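Local coordinates for protein biliverdin reductase (Synechocystis sp., PDB 5B3T) that probably reduces biliverdin with NADPH in the heme-degrading pathway, binding the cofactor in a Rossmann-fold domain, at residues 125-133 / 297-308; 132-143 / 184-192. One frame throughout, in Å; residues are numbered along the deposited sequence.

Overall arrangement
Contact 1 joins strand 128-131, one of the two edge strands of the five-stranded parallel Rossmann sheet, to the end of helix 283-300 and the connection toward helix 309-325. Contact 2 begins where that strand runs out and packs the loop and first turns of helix 137-146 against helix 183-189 and the residues after it. Their centres lie 19 Å apart, and His132 and Ile133 belong to both. Along the chain, contact 2 starts at the end of 125-133 and is complete before 297-308 is reached. The chain thus leaves the nucleotide-binding domain through contact 2 and returns to its edge strand in contact 1, with NADP(+)-binding Tyr105 close to both.

Contact 1: residues 125-133 / 297-308; sequences GKLLHVEHI and YLTTGKPLYVDL
Leu127 pushes its isobutyl group into a hollow made by Tyr297, Leu298 and Leu304. With CG opposite the backbone N (chi1 175°), its two methyls are shared out: CD1 meets Leu304 CD1 at 3.7 Å and lies 4.0 Å from Tyr297 CE2, while Leu127 CD2 reaches Leu298 CD2 at 4.2 Å. Leu127 crosses Leu298 and Leu304 almost at right angles but slides past Tyr297 in the opposite direction; thus the last turn of the helix, through Tyr297 and Leu298, and the loop, through Leu304, border one branched side chain. Leu304 CD1 does double duty, its other neighbour being His129 ND1 at 3.7 Å. Val306 takes the next place along: its CB sits in the plane of the imidazole at the edge, 3.8 Å from His129 CE1, and its CG2 touches the carboxylate of Glu131 (OE2, 3.4 Å). Past Val306 the chain turns over the strand edge, and Leu308 forks between Leu128 and Val130, on the strand's other side, with CD2 on Leu128 CD2 and CD1 on Val130 CG2, each pair 3.7 Å apart. The loop's bumps therefore fit both sides of an edge strand whose other neighbour is strand 100-104: Leu304 and Val306 against Leu127, His129 and Glu131, Leu308 against Leu128 and Val130.

Polar groups play a small part between the segments. One water donates to Asp307 O at 2.7 Å and, weakly, to Val130 O. His129 NE2 bonds Asp290 of helix 283-300, and within its own segment Glu131 OE1 accepts the backbone N of His132 from the anti side of the carboxylate. With no direct hydrogen bond across, the 462 Å² buried here rests mainly on van der Waals fit, chiefly of leucines and valines with the two rings.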
loop_
_atom_site.group_PDB
_atom_site.type_symbol
_atom_site.label_atom_id
_atom_site.label_comp_id
_atom_site.label_asym_id
_atom_site.label_seq_id
_atom_site.Cartn_x
_atom_site.Cartn_y
_atom_site.Cartn_z
ATOM N N GLY A 125 5.701 16.453 -16.827
ATOM C CA GLY A 125 6.120 17.338 -15.751
ATOM C C GLY A 125 5.147 17.374 -14.594
ATOM O O GLY A 125 4.888 18.447 -14.034
ATOM N N LYS A 126 4.593 16.221 -14.227
ATOM C CA LYS A 126 3.619 16.122 -13.152
ATOM C C LYS A 126 4.124 15.166 -12.080
ATOM O O LYS A 126 4.905 14.251 -12.357
ATOM C CB LYS A 126 2.259 15.640 -13.674
ATOM C CG LYS A 126 1.573 16.608 -14.621
ATOM C CD LYS A 126 0.995 17.803 -13.878
ATOM C CE LYS A 126 0.632 18.921 -14.844
ATOM N NZ LYS A 126 -0.162 19.996 -14.191
ATOM N N LEU A 127 3.663 15.390 -10.854
ATOM C CA LEU A 127 4.039 14.537 -9.737
ATOM C C LEU A 127 3.424 13.151 -9.879
ATOM O O LEU A 127 2.246 13.005 -10.217
ATOM C CB LEU A 127 3.590 15.171 -8.419
ATOM C CG LEU A 127 3.798 14.367 -7.133
ATOM C CD1 LEU A 127 5.282 14.160 -6.859
ATOM C CD2 LEU A 127 3.111 15.044 -5.949
ATOM N N LEU A 128 4.237 12.127 -9.628
ATOM C CA LEU A 128 3.759 10.761 -9.437
ATOM C C LEU A 128 4.372 10.264 -8.136
ATOM O O LEU A 128 5.565 9.944 -8.091
ATOM C CB LEU A 128 4.132 9.850 -10.606
ATOM C CG LEU A 128 3.748 8.376 -10.426
ATOM C CD1 LEU A 128 2.238 8.214 -10.331
ATOM C CD2 LEU A 128 4.304 7.530 -11.558
ATOM N N HIS A 129 3.563 10.220 -7.082
ATOM C CA HIS A 129 4.030 9.934 -5.734
ATOM C C HIS A 129 3.243 8.761 -5.170
ATOM O O HIS A 129 2.009 8.756 -5.222
ATOM C CB HIS A 129 3.875 11.171 -4.844
ATOM C CG HIS A 129 4.242 10.943 -3.412
ATOM N ND1 HIS A 129 5.522 10.631 -3.010
ATOM C CD2 HIS A 129 3.495 10.999 -2.283
ATOM C CE1 HIS A 129 5.546 10.497 -1.695
ATOM N NE2 HIS A 129 4.329 10.716 -1.231
ATOM N N VAL A 130 3.956 7.771 -4.639
ATOM C CA VAL A 130 3.345 6.567 -4.091
ATOM C C VAL A 130 3.904 6.329 -2.695
ATOM O O VAL A 130 5.124 6.368 -2.495
ATOM C CB VAL A 130 3.599 5.334 -4.979
ATOM C CG1 VAL A 130 2.934 4.097 -4.380
ATOM C CG2 VAL A 130 3.106 5.579 -6.394
ATOM N N GLU A 131 3.016 6.083 -1.737
ATOM C CA GLU A 131 3.404 5.609 -0.419
ATOM C C GLU A 131 2.561 4.396 -0.055
ATOM O O GLU A 131 1.554 4.088 -0.699
ATOM C CB GLU A 131 3.260 6.700 0.653
ATOM C CG GLU A 131 4.590 7.268 1.151
ATOM C CD GLU A 131 5.472 6.239 1.859
ATOM O OE1 GLU A 131 5.020 5.100 2.106
ATOM O OE2 GLU A 131 6.633 6.577 2.175
ATOM N N HIS A 132 2.992 3.702 0.996
ATOM C CA HIS A 132 2.318 2.498 1.485
ATOM C C HIS A 132 2.240 2.633 3.004
ATOM O O HIS A 132 3.112 2.143 3.727
ATOM C CB HIS A 132 3.063 1.242 1.054
ATOM C CG HIS A 132 2.262 -0.015 1.187
ATOM N ND1 HIS A 132 2.815 -1.267 1.032
ATOM C CD2 HIS A 132 0.949 -0.214 1.456
ATOM C CE1 HIS A 132 1.878 -2.184 1.199
ATOM N NE2 HIS A 132 0.737 -1.570 1.459
ATOM N N ILE A 133 1.191 3.308 3.480
ATOM C CA ILE A 133 1.064 3.683 4.880
ATOM C C ILE A 133 -0.114 2.990 5.552
ATOM O O ILE A 133 -0.046 2.653 6.739
ATOM C CB ILE A 133 0.946 5.217 5.026
ATOM C CG1 ILE A 133 2.183 5.902 4.449
ATOM C CG2 ILE A 133 0.753 5.620 6.484
ATOM C CD1 ILE A 133 2.059 7.408 4.332
ATOM N N TYR A 297 5.945 20.257 -1.922
ATOM C CA TYR A 297 6.508 20.116 -3.261
ATOM C C TYR A 297 5.706 20.908 -4.286
ATOM O O TYR A 297 6.274 21.609 -5.129
ATOM C CB TYR A 297 6.580 18.640 -3.671
ATOM C CG TYR A 297 6.979 18.476 -5.112
ATOM C CD1 TYR A 297 8.292 18.694 -5.509
ATOM C CD2 TYR A 297 6.041 18.131 -6.079
ATOM C CE1 TYR A 297 8.662 18.558 -6.826
ATOM C CE2 TYR A 297 6.406 17.994 -7.396
ATOM C CZ TYR A 297 7.717 18.208 -7.762
ATOM O OH TYR A 297 8.085 18.071 -9.074
ATOM N N LEU A 298 4.378 20.812 -4.225
ATOM C CA LEU A 298 3.547 21.444 -5.248
ATOM C C LEU A 298 3.554 22.965 -5.151
ATOM O O LEU A 298 3.399 23.647 -6.172
ATOM C CB LEU A 298 2.114 20.910 -5.166
ATOM C CG LEU A 298 1.961 19.414 -5.434
ATOM C CD1 LEU A 298 0.525 18.957 -5.222
ATOM C CD2 LEU A 298 2.433 19.074 -6.840
ATOM N N THR A 299 3.734 23.517 -3.955
ATOM C CA THR A 299 3.651 24.960 -3.765
ATOM C C THR A 299 5.006 25.657 -3.740
ATOM O O THR A 299 5.091 26.830 -4.122
ATOM C CB THR A 299 2.898 25.297 -2.469
ATOM O OG1 THR A 299 3.547 24.675 -1.357
ATOM C CG2 THR A 299 1.458 24.811 -2.555
ATOM N N THR A 300 6.069 24.981 -3.299
ATOM C CA THR A 300 7.392 25.588 -3.263
ATOM C C THR A 300 8.443 24.816 -4.046
ATOM O O THR A 300 9.580 25.291 -4.153
ATOM C CB THR A 300 7.884 25.749 -1.814
ATOM O OG1 THR A 300 8.255 24.468 -1.290
ATOM C CG2 THR A 300 6.798 26.360 -0.943
ATOM N N GLY A 301 8.112 23.648 -4.588
ATOM C CA GLY A 301 9.096 22.877 -5.315
ATOM C C GLY A 301 10.089 22.128 -4.462
ATOM O O GLY A 301 10.998 21.497 -5.012
ATOM N N LYS A 302 9.952 22.177 -3.141
ATOM C CA LYS A 302 10.864 21.435 -2.283
ATOM C C LYS A 302 10.725 19.939 -2.557
ATOM O O LYS A 302 9.623 19.390 -2.416
ATOM C CB LYS A 302 10.613 21.711 -0.800
ATOM C CG LYS A 302 11.365 20.726 0.098
ATOM C CD LYS A 302 10.845 20.706 1.523
ATOM C CE LYS A 302 10.655 22.117 2.045
ATOM N NZ LYS A 302 10.086 22.106 3.418
ATOM N N PRO A 303 11.799 19.250 -2.932
ATOM C CA PRO A 303 11.670 17.848 -3.350
ATOM C C PRO A 303 11.255 16.926 -2.214
ATOM O O PRO A 303 11.592 17.129 -1.045
ATOM C CB PRO A 303 13.074 17.490 -3.853
ATOM C CG PRO A 303 13.974 18.552 -3.318
ATOM C CD PRO A 303 13.151 19.781 -3.165
ATOM N N LEU A 304 10.505 15.894 -2.589
ATOM C CA LEU A 304 10.070 14.888 -1.634
ATOM C C LEU A 304 11.227 13.971 -1.253
ATOM O O LEU A 304 12.104 13.671 -2.068
ATOM C CB LEU A 304 8.925 14.064 -2.222
ATOM C CG LEU A 304 7.642 14.822 -2.563
ATOM C CD1 LEU A 304 6.806 14.018 -3.537
ATOM C CD2 LEU A 304 6.845 15.121 -1.303
ATOM N N TYR A 305 11.222 13.522 0.005
ATOM C CA TYR A 305 12.223 12.554 0.445
ATOM C C TYR A 305 11.961 11.183 -0.165
ATOM O O TYR A 305 12.902 10.470 -0.535
ATOM C CB TYR A 305 12.243 12.476 1.974
ATOM C CG TYR A 305 13.142 11.393 2.530
ATOM C CD1 TYR A 305 14.518 11.580 2.619
ATOM C CD2 TYR A 305 12.611 10.184 2.973
ATOM C CE1 TYR A 305 15.340 10.593 3.128
ATOM C CE2 TYR A 305 13.424 9.193 3.482
ATOM C CZ TYR A 305 14.787 9.402 3.556
ATOM O OH TYR A 305 15.597 8.417 4.064
ATOM N N VAL A 306 10.689 10.795 -0.275
ATOM C CA VAL A 306 10.334 9.546 -0.937
ATOM C C VAL A 306 10.508 9.702 -2.441
ATOM O O VAL A 306 10.108 10.715 -3.031
ATOM C CB VAL A 306 8.890 9.151 -0.588
ATOM C CG1 VAL A 306 8.462 7.927 -1.382
ATOM C CG2 VAL A 306 8.750 8.901 0.906
ATOM N N ASP A 307 11.115 8.701 -3.071
ATOM C CA ASP A 307 11.142 8.614 -4.522
ATOM C C ASP A 307 10.435 7.336 -4.952
ATOM O O ASP A 307 10.205 6.424 -4.153
ATOM C CB ASP A 307 12.579 8.670 -5.068
ATOM C CG ASP A 307 13.277 7.322 -5.049
ATOM O OD1 ASP A 307 13.165 6.587 -4.044
ATOM O OD2 ASP A 307 13.948 7.000 -6.050
ATOM N N LEU A 308 10.093 7.279 -6.241
ATOM C CA LEU A 308 9.289 6.181 -6.765
ATOM C C LEU A 308 10.016 4.841 -6.721
ATOM O O LEU A 308 9.370 3.798 -6.868
ATOM C CB LEU A 308 8.868 6.493 -8.201
ATOM C CG LEU A 308 7.639 5.764 -8.745
ATOM C CD1 LEU A 308 6.403 6.147 -7.947
ATOM C CD2 LEU A 308 7.450 6.073 -10.219
HETATM O O HOH W 1 8.009 4.896 -3.581
#

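Contact 2: residues 132-143 / 184-192; sequences HIELLGGVHQAI and AALSRISRF
Arg188 lays its guanidinium on one face of the His132 ring, centres 4.7 Å apart and planes 28° from parallel, with NH1 as the atom over the imidazole. The side chain gets there by bending twice, at chi2 (-95°) and chi3 (58°), which turns its end back toward the loop before helix 137-146. NH1 then donates to His132 O at 2.9 Å in an almost straight bond, the nitrogen standing above the carbonyl plane, and makes a weaker, bent bond to Leu135 O. On the other branch, NH2 sits 3.2 Å from His140 CG over a face of that ring and donates to a water that also bonds His132 O. Arg188 NE gives its hydrogen to a second water, which bridges His140 ND1 and Arg188 O. A leucine in place of Arg188 would probably leave the carbonyls of His132 and Leu135 without this donor and the two waters with fewer partners.

Ser187 turns OG opposite its backbone N, bringing it 2.7 Å from His132 ND1 in a hydrogen bond whose donor may be either group. The extended Arg191 holds the same oxygen side-on through NE (2.8 Å) and NH2, both nearly in its guanidinium plane, while His132 CB rests on a face of that plane. Farther along, the Phe192 ring lies obliquely against His140 and meets Ile143 CG2 through CE1, 3.7 Å away; Leu135 CD2 closes the other end on Ala184 CB.

Tyr105, which binds NADP(+) in another structure of this protein, touches His132 and Ser187 and forms a cation-pi pair with Arg191, placing this network beside the cofactor site. The arrangement fits the interdomain junction of a Gfo/Idh/MocA oxidoreductase, where the chain leaves its Rossmann domain for the C-terminal alpha/beta domain.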
loop_
_atom_site.group_PDB
_atom_site.type_symbol
_atom_site.label_atom_id
_atom_site.label_comp_id
_atom_site.label_asym_id
_atom_site.label_seq_id
_atom_site.Cartn_x
_atom_site.Cartn_y
_atom_site.Cartn_z
ATOM N N HIS A 132 2.992 3.702 0.996
ATOM C CA HIS A 132 2.318 2.498 1.485
ATOM C C HIS A 132 2.240 2.633 3.004
ATOM O O HIS A 132 3.112 2.143 3.727
ATOM C CB HIS A 132 3.063 1.242 1.054
ATOM C CG HIS A 132 2.262 -0.015 1.187
ATOM N ND1 HIS A 132 2.815 -1.267 1.032
ATOM C CD2 HIS A 132 0.949 -0.214 1.456
ATOM C CE1 HIS A 132 1.878 -2.184 1.199
ATOM N NE2 HIS A 132 0.737 -1.570 1.459
ATOM N N ILE A 133 1.191 3.308 3.480
ATOM C CA ILE A 133 1.064 3.683 4.880
ATOM C C ILE A 133 -0.114 2.990 5.552
ATOM O O ILE A 133 -0.046 2.653 6.739
ATOM C CB ILE A 133 0.946 5.217 5.026
ATOM C CG1 ILE A 133 2.183 5.902 4.449
ATOM C CG2 ILE A 133 0.753 5.620 6.484
ATOM C CD1 ILE A 133 2.059 7.408 4.332
ATOM N N GLU A 134 -1.200 2.754 4.809
ATOM C CA GLU A 134 -2.411 2.206 5.412
ATOM C C GLU A 134 -2.155 0.841 6.041
ATOM O O GLU A 134 -2.666 0.544 7.127
ATOM C CB GLU A 134 -3.522 2.121 4.364
ATOM C CG GLU A 134 -4.887 1.749 4.921
ATOM C CD GLU A 134 -5.084 0.252 5.048
ATOM O OE1 GLU A 134 -4.449 -0.498 4.276
ATOM O OE2 GLU A 134 -5.866 -0.174 5.925
ATOM N N LEU A 135 -1.367 -0.001 5.377
ATOM C CA LEU A 135 -1.042 -1.329 5.895
ATOM C C LEU A 135 0.190 -1.221 6.787
ATOM O O LEU A 135 1.320 -1.120 6.300
ATOM C CB LEU A 135 -0.815 -2.314 4.753
ATOM C CG LEU A 135 -0.431 -3.736 5.172
ATOM C CD1 LEU A 135 -1.567 -4.399 5.942
ATOM C CD2 LEU A 135 -0.025 -4.575 3.963
ATOM N N LEU A 136 -0.034 -1.231 8.103
ATOM C CA LEU A 136 1.036 -1.349 9.096
ATOM C C LEU A 136 2.073 -0.236 8.967
ATOM O O LEU A 136 3.258 -0.446 9.241
ATOM C CB LEU A 136 1.712 -2.720 9.004
ATOM C CG LEU A 136 0.832 -3.919 9.357
ATOM C CD1 LEU A 136 1.546 -5.215 9.026
ATOM C CD2 LEU A 136 0.453 -3.884 10.830
ATOM N N GLY A 137 1.639 0.958 8.556
ATOM C CA GLY A 137 2.582 2.047 8.347
ATOM C C GLY A 137 3.325 2.436 9.609
ATOM O O GLY A 137 4.533 2.686 9.577
ATOM N N GLY A 138 2.616 2.502 10.737
ATOM C CA GLY A 138 3.284 2.782 11.997
ATOM C C GLY A 138 4.276 1.699 12.378
ATOM O O GLY A 138 5.384 1.993 12.832
ATOM N N VAL A 139 3.896 0.434 12.184
ATOM C CA VAL A 139 4.793 -0.673 12.504
ATOM C C VAL A 139 6.046 -0.620 11.636
ATOM O O VAL A 139 7.152 -0.911 12.105
ATOM C CB VAL A 139 4.055 -2.019 12.361
ATOM C CG1 VAL A 139 5.043 -3.177 12.369
ATOM C CG2 VAL A 139 3.040 -2.184 13.481
ATOM N N HIS A 140 5.899 -0.242 10.361
ATOM C CA HIS A 140 7.066 -0.173 9.484
ATOM C C HIS A 140 8.085 0.840 9.988
ATOM O O HIS A 140 9.293 0.573 9.975
ATOM C CB HIS A 140 6.661 0.179 8.053
ATOM C CG HIS A 140 7.833 0.456 7.163
ATOM N ND1 HIS A 140 8.608 -0.546 6.621
ATOM C CD2 HIS A 140 8.391 1.623 6.760
ATOM C CE1 HIS A 140 9.578 -0.010 5.902
ATOM N NE2 HIS A 140 9.469 1.304 5.970
ATOM N N GLN A 141 7.624 2.015 10.418
ATOM C CA GLN A 141 8.552 3.010 10.941
ATOM C C GLN A 141 9.176 2.546 12.252
ATOM O O GLN A 141 10.351 2.821 12.516
ATOM C CB GLN A 141 7.842 4.351 11.124
ATOM C CG GLN A 141 7.374 4.993 9.824
ATOM C CD GLN A 141 8.512 5.291 8.852
ATOM O OE1 GLN A 141 9.683 5.337 9.234
ATOM N NE2 GLN A 141 8.164 5.503 7.589
ATOM N N ALA A 142 8.405 1.838 13.081
ATOM C CA ALA A 142 8.959 1.288 14.314
ATOM C C ALA A 142 10.044 0.256 14.019
ATOM O O ALA A 142 11.062 0.199 14.719
ATOM C CB ALA A 142 7.846 0.676 15.163
ATOM N N ILE A 143 9.842 -0.569 12.990
ATOM C CA ILE A 143 10.872 -1.526 12.587
ATOM C C ILE A 143 12.119 -0.789 12.115
ATOM O O ILE A 143 13.244 -1.114 12.512
ATOM C CB ILE A 143 10.336 -2.474 11.498
ATOM C CG1 ILE A 143 9.193 -3.332 12.039
ATOM C CG2 ILE A 143 11.454 -3.353 10.959
ATOM C CD1 ILE A 143 8.677 -4.352 11.049
ATOM N N ALA A 184 0.487 -6.566 -1.475
ATOM C CA ALA A 184 0.668 -5.646 -0.356
ATOM C C ALA A 184 1.707 -6.164 0.631
ATOM O O ALA A 184 2.546 -5.397 1.116
ATOM C CB ALA A 184 -0.668 -5.404 0.346
ATOM N N ALA A 185 1.668 -7.462 0.941
ATOM C CA ALA A 185 2.620 -8.018 1.896
ATOM C C ALA A 185 4.046 -7.933 1.367
ATOM O O ALA A 185 4.976 -7.614 2.118
ATOM C CB ALA A 185 2.251 -9.465 2.224
ATOM N N LEU A 186 4.238 -8.208 0.075
ATOM C CA LEU A 186 5.577 -8.141 -0.502
ATOM C C LEU A 186 6.095 -6.712 -0.554
ATOM O O LEU A 186 7.311 -6.495 -0.517
ATOM C CB LEU A 186 5.578 -8.758 -1.898
ATOM C CG LEU A 186 5.337 -10.265 -1.928
ATOM C CD1 LEU A 186 5.159 -10.728 -3.358
ATOM C CD2 LEU A 186 6.470 -11.015 -1.243
ATOM N N SER A 187 5.196 -5.730 -0.650
ATOM C CA SER A 187 5.620 -4.338 -0.554
ATOM C C SER A 187 6.216 -4.047 0.816
ATOM O O SER A 187 7.238 -3.360 0.922
ATOM C CB SER A 187 4.441 -3.409 -0.838
ATOM O OG SER A 187 4.787 -2.055 -0.596
ATOM N N ARG A 188 5.599 -4.577 1.873
ATOM C CA ARG A 188 6.110 -4.363 3.223
ATOM C C ARG A 188 7.500 -4.963 3.389
ATOM O O ARG A 188 8.406 -4.323 3.936
ATOM C CB ARG A 188 5.143 -4.956 4.249
ATOM C CG ARG A 188 3.816 -4.220 4.362
ATOM C CD ARG A 188 3.840 -3.196 5.494
ATOM N NE ARG A 188 4.905 -2.208 5.332
ATOM C CZ ARG A 188 4.709 -0.972 4.884
ATOM N NH1 ARG A 188 3.486 -0.567 4.573
ATOM N NH2 ARG A 188 5.732 -0.136 4.762
ATOM N N ILE A 189 7.691 -6.196 2.915
ATOM C CA ILE A 189 8.946 -6.895 3.154
ATOM C C ILE A 189 10.082 -6.352 2.292
ATOM O O ILE A 189 11.254 -6.635 2.570
ATOM C CB ILE A 189 8.758 -8.408 2.919
ATOM C CG1 ILE A 189 9.805 -9.211 3.693
ATOM C CG2 ILE A 189 8.838 -8.739 1.432
ATOM C CD1 ILE A 189 9.720 -9.039 5.196
ATOM N N SER A 190 9.775 -5.565 1.264
ATOM C CA SER A 190 10.766 -5.143 0.283
ATOM C C SER A 190 11.334 -3.757 0.547
ATOM O O SER A 190 12.200 -3.306 -0.208
ATOM C CB SER A 190 10.160 -5.172 -1.123
ATOM O OG SER A 190 9.282 -4.075 -1.312
ATOM N N ARG A 191 10.875 -3.067 1.590
ATOM C CA ARG A 191 11.257 -1.682 1.829
ATOM C C ARG A 191 12.351 -1.551 2.882
ATOM O O ARG A 191 12.464 -0.510 3.540
ATOM C CB ARG A 191 10.027 -0.859 2.201
ATOM C CG ARG A 191 9.046 -0.764 1.045
ATOM C CD ARG A 191 7.697 -0.210 1.454
ATOM N NE ARG A 191 6.760 -0.241 0.333
ATOM C CZ ARG A 191 6.567 0.770 -0.508
ATOM N NH1 ARG A 191 7.246 1.899 -0.356
ATOM N NH2 ARG A 191 5.696 0.653 -1.501
ATOM N N PHE A 192 13.173 -2.590 3.040
ATOM C CA PHE A 192 14.389 -2.530 3.844
ATOM C C PHE A 192 15.627 -2.863 3.010
ATOM O O PHE A 192 16.640 -3.310 3.564
ATOM C CB PHE A 192 14.281 -3.473 5.048
ATOM C CG PHE A 192 13.005 -3.317 5.843
ATOM C CD1 PHE A 192 12.863 -2.304 6.779
ATOM C CD2 PHE A 192 11.947 -4.192 5.644
ATOM C CE1 PHE A 192 11.688 -2.173 7.505
ATOM C CE2 PHE A 192 10.773 -4.061 6.364
ATOM C CZ PHE A 192 10.644 -3.052 7.295
HETATM O O HOH W 2 5.672 2.323 4.740
HETATM O O HOH W 3 7.413 -2.974 6.087
#